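Local atomic coordinates of putative monooxygenase (Fusobacterium nucleatum subsp. nucleatum, PDB entry 3MCS), a protein that probably acts as a monooxygenase of the antibiotic-biosynthesis monooxygenase family, with two such domains in one chain. Residues D111-V116 with L202-I207; G43-T48 with I207-G212; E125-F130 with R157-W162. One frame throughout, in Å; residues are numbered along the deposited sequence. Where two conformers were deposited one is given.

Interaction 1 (D111-V116 with L202-I207); sequences DNTFAV and LQVLKI
The flat peptide carbonyl of A115 is met by the backbone N of L202 at 2.8 Å from A115 O, in a fairly straight bond with the donor lifted 24° from the carbonyl plane. Two residues earlier, the carbonyl oxygen of T113 is approached by a methyl, V204 CG2, at 3.8 Å. F114 is directed away from L202-I207 at its CB, and its ring meets that of Y174. A115 and L202 form an antiparallel hydrogen-bonded pair, and their side chains lie on the same face of the sheet. This pair sits at the start of strand 114-122, beside the long strand 194-209. In a chain with two antibiotic-biosynthesis-monooxygenase domains, that long strand also pairs with strand 41-49 of the first domain, an arrangement consistent with the dimeric alpha/beta barrel of this family. The two strands here diverge, their short axes making an angle of 123°. Beyond L202 the contact becomes apolar: V204 CG2 touches A115 CB at 3.9 Å. With CG1 of V204 anti to its backbone N (chi1 167°), CG2 is left as the branch facing A115. Farther along, T113 CG2 approaches I207 CD1 at 4.3 Å. L205 and K206 both face A46 in a classic beta bulge, while Q109 accepts from I207 N and donates to L205 O, and T113 OG1 bonds to N110 N.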
# COMPACT_ATOMS: atom_id res chain seq x y z
N ASP A 111 -3.16 3.32 -18.24
CA ASP A 111 -2.12 4.35 -18.20
C ASP A 111 -2.40 5.45 -17.16
O ASP A 111 -1.48 6.08 -16.68
CB ASP A 111 -1.94 4.97 -19.59
CG ASP A 111 -1.41 3.97 -20.65
OD1 ASP A 111 -0.45 3.21 -20.37
OD2 ASP A 111 -1.94 3.97 -21.78
N ASN A 112 -3.67 5.66 -16.82
CA ASN A 112 -4.05 6.68 -15.84
C ASN A 112 -4.09 6.28 -14.36
O ASN A 112 -4.27 7.16 -13.51
CB ASN A 112 -5.43 7.25 -16.22
CG ASN A 112 -5.36 8.27 -17.36
OD1 ASN A 112 -4.39 8.31 -18.11
ND2 ASN A 112 -6.39 9.10 -17.47
N THR A 113 -3.94 4.99 -14.04
CA THR A 113 -3.99 4.54 -12.64
C THR A 113 -2.89 5.28 -11.84
O THR A 113 -1.74 5.34 -12.25
CB THR A 113 -3.82 3.01 -12.52
OG1 THR A 113 -4.66 2.35 -13.47
CG2 THR A 113 -4.20 2.53 -11.14
N PHE A 114 -3.27 5.84 -10.69
CA PHE A 114 -2.37 6.66 -9.87
C PHE A 114 -2.35 6.18 -8.42
O PHE A 114 -3.38 6.20 -7.75
CB PHE A 114 -2.86 8.09 -9.95
CG PHE A 114 -1.93 9.10 -9.34
CD1 PHE A 114 -0.89 9.65 -10.09
CD2 PHE A 114 -2.12 9.54 -8.03
CE1 PHE A 114 -0.05 10.60 -9.53
CE2 PHE A 114 -1.29 10.47 -7.47
CZ PHE A 114 -0.25 11.01 -8.22
N ALA A 115 -1.17 5.78 -7.95
CA ALA A 115 -0.98 5.25 -6.62
C ALA A 115 -0.11 6.17 -5.76
O ALA A 115 0.84 6.77 -6.25
CB ALA A 115 -0.35 3.89 -6.73
N VAL A 116 -0.44 6.26 -4.47
CA VAL A 116 0.30 7.08 -3.50
C VAL A 116 0.48 6.31 -2.22
O VAL A 116 -0.40 5.54 -1.85
CB VAL A 116 -0.47 8.34 -3.14
CG1 VAL A 116 0.40 9.23 -2.30
CG2 VAL A 116 -0.89 9.07 -4.40
N LEU A 202 3.56 7.35 -6.55
CA LEU A 202 4.21 6.18 -7.12
C LEU A 202 3.78 5.82 -8.55
O LEU A 202 2.63 5.96 -8.92
CB LEU A 202 3.97 4.97 -6.22
CG LEU A 202 4.55 4.97 -4.80
CD1 LEU A 202 4.05 3.74 -4.02
CD2 LEU A 202 6.06 4.99 -4.80
N GLN A 203 4.75 5.33 -9.30
CA GLN A 203 4.62 4.91 -10.67
C GLN A 203 4.13 3.45 -10.65
O GLN A 203 4.83 2.55 -10.24
CB GLN A 203 6.01 5.06 -11.31
CG GLN A 203 6.20 4.74 -12.79
CD GLN A 203 7.67 4.94 -13.23
OE1 GLN A 203 8.37 3.98 -13.54
NE2 GLN A 203 8.14 6.17 -13.21
N VAL A 204 2.89 3.23 -11.06
CA VAL A 204 2.32 1.88 -11.07
C VAL A 204 3.07 0.89 -11.99
O VAL A 204 3.41 1.21 -13.10
CB VAL A 204 0.82 1.95 -11.46
CG1 VAL A 204 0.29 0.60 -11.78
CG2 VAL A 204 0.03 2.56 -10.33
N LEU A 205 3.31 -0.33 -11.51
CA LEU A 205 4.02 -1.36 -12.29
C LEU A 205 3.06 -2.51 -12.67
O LEU A 205 2.88 -2.78 -13.84
CB LEU A 205 5.20 -1.90 -11.49
CG LEU A 205 6.27 -2.58 -12.35
CD1 LEU A 205 7.48 -2.82 -11.49
CD2 LEU A 205 5.77 -3.87 -13.02
N LYS A 206 2.48 -3.18 -11.69
CA LYS A 206 1.47 -4.19 -11.94
C LYS A 206 0.57 -4.31 -10.73
O LYS A 206 1.06 -4.41 -9.61
CB LYS A 206 2.09 -5.55 -12.29
CG LYS A 206 1.11 -6.56 -12.93
CD LYS A 206 0.71 -6.12 -14.35
CE LYS A 206 -0.43 -6.99 -14.98
NZ LYS A 206 -1.79 -6.85 -14.31
N ILE A 207 -0.75 -4.26 -10.96
CA ILE A 207 -1.76 -4.41 -9.91
C ILE A 207 -2.79 -5.47 -10.29
O ILE A 207 -3.34 -5.46 -11.39
CB ILE A 207 -2.56 -3.11 -9.69
CG1 ILE A 207 -1.67 -2.00 -9.17
CG2 ILE A 207 -3.70 -3.36 -8.70
CD1 ILE A 207 -2.39 -0.73 -9.02

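Interaction 2 (G43-T48 with I207-G212); sequences GLFAAT and IENKGG
L44 and E208 are joined by two backbone hydrogen bonds, forming an antiparallel hydrogen-bonded pair where strand 41-49 of the first monooxygenase-type domain runs beside the end of strand 194-209. This cross-domain pairing is consistent with a fused form of the dimeric alpha/beta barrel. L44 N donates to E208 O at 2.9 Å, and E208 N returns the bond to L44 O at 3.2 Å; both are nearly straight, with N-H...O angles of 170° and 171°. The flanking pairs G43 with N209 and F45 with I207 are non-hydrogen-bonded, and several of their backbone groups have partners elsewhere. G43 and F45 turn theirs to I61 and V59 of strand 55-62, whereas I207 N is taken by the side-chain oxygen of Q109. G43 CA also makes a CA-H...O contact with E208 O at 3.4 Å.

The buried amide of N209 is satisfied by the segment 104-107: OD1 accepts from I107 N and ND2 donates to K105 O, while the backbone N209 O receives K106 NZ. E208, whose CB is on the other face from that of N209, forms a salt bridge from OE2 to K206 NZ.

Side chains on the face of F45, I207 and N209 close over one another. I207 CG2 meets the F45 ring at CD2, 3.4 Å away. N209 CG lies between its own backbone N and carbonyl carbon (chi1 71°), an arrangement that brings its amide to the 104-107 backbone while N209 CB stays 3.7 Å from G43 CA and 3.9 Å from F45 CZ.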
# COMPACT_ATOMS: atom_id res chain seq x y z
N GLY A 43 -5.03 -9.16 -2.78
CA GLY A 43 -4.50 -8.25 -3.75
C GLY A 43 -3.00 -8.02 -3.60
O GLY A 43 -2.43 -8.14 -2.52
N LEU A 44 -2.36 -7.73 -4.73
CA LEU A 44 -0.92 -7.39 -4.78
C LEU A 44 -0.77 -6.14 -5.63
O LEU A 44 -1.41 -6.01 -6.66
CB LEU A 44 -0.04 -8.55 -5.28
CG LEU A 44 0.34 -9.50 -4.15
CD1 LEU A 44 -0.79 -10.42 -3.86
CD2 LEU A 44 1.56 -10.31 -4.51
N PHE A 45 0.07 -5.22 -5.18
CA PHE A 45 0.23 -3.95 -5.85
C PHE A 45 1.70 -3.58 -5.96
O PHE A 45 2.31 -3.25 -4.98
CB PHE A 45 -0.51 -2.90 -5.03
CG PHE A 45 -1.92 -3.30 -4.69
CD1 PHE A 45 -2.18 -4.12 -3.61
CD2 PHE A 45 -2.99 -2.85 -5.45
CE1 PHE A 45 -3.47 -4.50 -3.28
CE2 PHE A 45 -4.29 -3.22 -5.13
CZ PHE A 45 -4.53 -4.05 -4.04
N ALA A 46 2.27 -3.68 -7.15
CA ALA A 46 3.67 -3.31 -7.37
C ALA A 46 3.75 -1.91 -7.97
O ALA A 46 3.09 -1.64 -8.97
CB ALA A 46 4.34 -4.31 -8.28
N ALA A 47 4.54 -1.05 -7.35
CA ALA A 47 4.75 0.32 -7.81
C ALA A 47 6.23 0.66 -7.69
O ALA A 47 7.00 -0.12 -7.14
CB ALA A 47 3.93 1.28 -6.98
N THR A 48 6.62 1.84 -8.17
CA THR A 48 8.01 2.26 -8.14
C THR A 48 8.12 3.74 -7.81
O THR A 48 7.29 4.53 -8.25
CB THR A 48 8.70 2.04 -9.53
OG1 THR A 48 8.50 0.71 -10.00
CG2 THR A 48 10.17 2.28 -9.44
N ILE A 207 -0.75 -4.26 -10.96
CA ILE A 207 -1.76 -4.41 -9.91
C ILE A 207 -2.79 -5.47 -10.29
O ILE A 207 -3.34 -5.46 -11.39
CB ILE A 207 -2.56 -3.11 -9.69
CG1 ILE A 207 -1.67 -2.00 -9.17
CG2 ILE A 207 -3.70 -3.36 -8.70
CD1 ILE A 207 -2.39 -0.73 -9.02
N GLU A 208 -3.05 -6.37 -9.35
CA GLU A 208 -4.11 -7.40 -9.47
C GLU A 208 -4.77 -7.55 -8.09
O GLU A 208 -4.08 -7.63 -7.06
CB GLU A 208 -3.57 -8.75 -9.94
CG GLU A 208 -3.15 -8.80 -11.39
CD GLU A 208 -4.30 -8.65 -12.36
OE1 GLU A 208 -5.46 -8.91 -11.96
OE2 GLU A 208 -4.04 -8.28 -13.53
N ASN A 209 -6.09 -7.55 -8.06
CA ASN A 209 -6.81 -7.74 -6.80
C ASN A 209 -8.19 -8.34 -7.04
O ASN A 209 -8.74 -8.28 -8.16
CB ASN A 209 -6.90 -6.44 -5.99
CG ASN A 209 -7.85 -5.40 -6.61
OD1 ASN A 209 -8.06 -5.36 -7.83
ND2 ASN A 209 -8.40 -4.54 -5.76
N LYS A 210 -8.73 -8.94 -5.97
CA LYS A 210 -10.06 -9.53 -6.01
C LYS A 210 -11.12 -8.44 -6.12
O LYS A 210 -12.12 -8.59 -6.84
CB LYS A 210 -10.30 -10.38 -4.77
CG LYS A 210 -11.57 -11.22 -4.81
CD LYS A 210 -11.76 -12.05 -3.54
CE LYS A 210 -13.12 -12.79 -3.54
NZ LYS A 210 -13.32 -13.57 -2.29
N GLY A 211 -10.90 -7.35 -5.40
CA GLY A 211 -11.85 -6.26 -5.37
C GLY A 211 -12.98 -6.46 -4.38
O GLY A 211 -13.16 -7.56 -3.86
N GLY A 212 -13.71 -5.39 -4.10
CA GLY A 212 -14.84 -5.45 -3.17
C GLY A 212 -14.49 -5.59 -1.70
O GLY A 212 -15.38 -5.87 -0.88

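Interaction 3 (E125-F130 with R157-W162); sequences ENDKEF and RNFNKW
The first turn of helix 127-143 docks on the beginning of strand 161-168 through D127, F130 and W162, a helix-on-sheet contact within the second monooxygenase-type domain. It lies beside the type I turn N158-K161, which leads from strand 147-155 into strand 161-168. The indole N-H of W162 donates to D127, with NE1 3.2 Å from OD1 and an N-H...O angle of 164°. The oxygen lies in the plane of the indole at its edge, and it is met nearly along its C-O axis. D127 reaches across because its CG is anti to the backbone N (chi1 -176°), which carries the carboxylate from the helix toward the strand.

Three residues on, F130 leans over one face of the indole. The rings form an edge-to-face pair with planes at 56°, and F130 CE1 touches W162 CD1 at 4.0 Å. Hence W162 is held at its edge by a polar bond and on a face by an aromatic one, while A131 and I134 of the same helix pack against it as well.

The turn adds further neighbours to D127. N160 ND2 lies 3.4 Å from D127 OD1, with the amide and carboxylate planes steeply inclined, and F159 CD1 is 3.8 Å from D127 OD2. An Asx turn, N160 N to N158 OD1 at 2.9 Å, shapes this corner. The indole N-H, and probably also the amino-terminal end of the helix, would favour the charged form of D127; the bond at the edge and F130 on a face together limit how the indole can turn.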
# COMPACT_ATOMS: atom_id res chain seq x y z
N GLU A 125 1.35 11.60 22.20
CA GLU A 125 0.42 12.41 22.97
C GLU A 125 -0.90 12.68 22.22
O GLU A 125 -1.96 12.72 22.83
CB GLU A 125 1.11 13.73 23.39
CG GLU A 125 1.75 14.54 22.24
CD GLU A 125 2.77 15.57 22.73
OE1 GLU A 125 2.66 16.04 23.90
OE2 GLU A 125 3.68 15.92 21.94
N ASN A 126 -0.83 12.82 20.90
CA ASN A 126 -2.01 13.09 20.06
C ASN A 126 -2.57 11.90 19.26
O ASN A 126 -3.48 12.08 18.44
CB ASN A 126 -1.64 14.19 19.06
CG ASN A 126 -1.21 15.48 19.75
OD1 ASN A 126 -0.14 16.04 19.48
ND2 ASN A 126 -2.05 15.94 20.68
N ASP A 127 -2.07 10.69 19.50
CA ASP A 127 -2.47 9.48 18.74
C ASP A 127 -3.94 9.06 18.86
O ASP A 127 -4.56 8.72 17.87
CB ASP A 127 -1.59 8.30 19.17
CG ASP A 127 -1.87 7.04 18.36
OD1 ASP A 127 -1.49 6.96 17.15
OD2 ASP A 127 -2.43 6.12 18.99
N LYS A 128 -4.48 9.03 20.07
CA LYS A 128 -5.89 8.69 20.26
C LYS A 128 -6.77 9.58 19.38
O LYS A 128 -7.47 9.09 18.48
CB LYS A 128 -6.33 8.82 21.74
CG LYS A 128 -5.67 7.84 22.72
N GLU A 129 -6.68 10.89 19.61
CA GLU A 129 -7.49 11.86 18.87
C GLU A 129 -7.30 11.78 17.35
O GLU A 129 -8.27 11.89 16.60
CB GLU A 129 -7.22 13.29 19.35
CG GLU A 129 -8.07 14.36 18.65
CD GLU A 129 -7.86 15.78 19.20
OE1 GLU A 129 -6.89 16.02 19.96
OE2 GLU A 129 -8.69 16.67 18.86
N PHE A 130 -6.06 11.59 16.92
CA PHE A 130 -5.71 11.53 15.49
C PHE A 130 -6.30 10.31 14.82
O PHE A 130 -6.76 10.39 13.68
CB PHE A 130 -4.19 11.51 15.33
CG PHE A 130 -3.73 11.38 13.91
CD1 PHE A 130 -3.61 10.14 13.32
CD2 PHE A 130 -3.37 12.50 13.17
CE1 PHE A 130 -3.17 10.02 11.98
CE2 PHE A 130 -2.91 12.38 11.85
CZ PHE A 130 -2.82 11.13 11.26
N ARG A 157 5.35 -2.48 14.65
CA ARG A 157 6.57 -2.09 15.37
C ARG A 157 6.32 -0.83 16.20
O ARG A 157 7.01 -0.58 17.18
CB ARG A 157 7.71 -1.86 14.37
CG ARG A 157 9.03 -1.32 14.95
CD ARG A 157 10.07 -0.98 13.85
NE ARG A 157 9.50 -0.25 12.71
CZ ARG A 157 9.55 -0.67 11.45
NH1 ARG A 157 10.17 -1.79 11.12
NH2 ARG A 157 9.00 0.06 10.50
N ASN A 158 5.33 -0.04 15.79
CA ASN A 158 5.03 1.23 16.44
C ASN A 158 3.67 1.75 16.02
O ASN A 158 3.53 2.25 14.91
CB ASN A 158 6.14 2.21 16.06
CG ASN A 158 5.87 3.61 16.49
OD1 ASN A 158 4.93 3.88 17.23
ND2 ASN A 158 6.70 4.53 16.02
N PHE A 159 2.68 1.69 16.91
CA PHE A 159 1.33 2.11 16.52
C PHE A 159 1.12 3.61 16.33
O PHE A 159 0.03 4.02 15.95
CB PHE A 159 0.21 1.50 17.41
CG PHE A 159 0.27 1.86 18.86
CD1 PHE A 159 -0.08 3.12 19.29
CD2 PHE A 159 0.54 0.88 19.81
CE1 PHE A 159 -0.08 3.42 20.64
CE2 PHE A 159 0.54 1.17 21.15
CZ PHE A 159 0.23 2.44 21.57
N ASN A 160 2.16 4.42 16.54
CA ASN A 160 2.05 5.83 16.23
C ASN A 160 2.41 6.11 14.76
O ASN A 160 2.25 7.23 14.28
CB ASN A 160 2.94 6.66 17.16
CG ASN A 160 2.60 6.48 18.63
OD1 ASN A 160 3.49 6.38 19.47
ND2 ASN A 160 1.31 6.42 18.94
N LYS A 161 2.87 5.07 14.05
CA LYS A 161 3.27 5.18 12.65
C LYS A 161 2.13 4.71 11.78
O LYS A 161 1.94 3.52 11.61
CB LYS A 161 4.50 4.32 12.43
CG LYS A 161 5.29 4.51 11.13
CD LYS A 161 6.63 3.73 11.23
CE LYS A 161 7.80 4.40 10.51
NZ LYS A 161 8.32 5.62 11.22
N TRP A 162 1.35 5.63 11.24
CA TRP A 162 0.24 5.28 10.35
C TRP A 162 0.71 5.15 8.89
O TRP A 162 1.52 5.96 8.44
CB TRP A 162 -0.85 6.32 10.45
CG TRP A 162 -1.49 6.32 11.76
CD1 TRP A 162 -0.99 6.85 12.91
CD2 TRP A 162 -2.76 5.76 12.08
NE1 TRP A 162 -1.87 6.65 13.94
CE2 TRP A 162 -2.97 5.98 13.46
CE3 TRP A 162 -3.74 5.09 11.34
CZ2 TRP A 162 -4.12 5.55 14.13
CZ3 TRP A 162 -4.90 4.68 12.00
CH2 TRP A 162 -5.07 4.90 13.38

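Interactions 1 and 2 lie side by side, their centres about 10 Å apart, on strand 194-209: they share I207 and touch through backbone hydrogen bonds from T48 and A46 to Q203 and K206. The long strand thus runs between strands 114-122 and 41-49, tying the two domains into one antiparallel sheet. Interaction 3 lies across the chain's centre, about 28 Å from interaction 1 and 27 Å from interaction 2, centre to centre, where helix 127-143 covers the sheet next to strand 161-168, itself a neighbour of 114-122. Along the sequence the contacts are nested: 43-48/207-212 encloses 111-116/202-207, which encloses 125-130/157-162. Interaction 2 reaches the first domain, interaction 1 the second, where interaction 3 also lies.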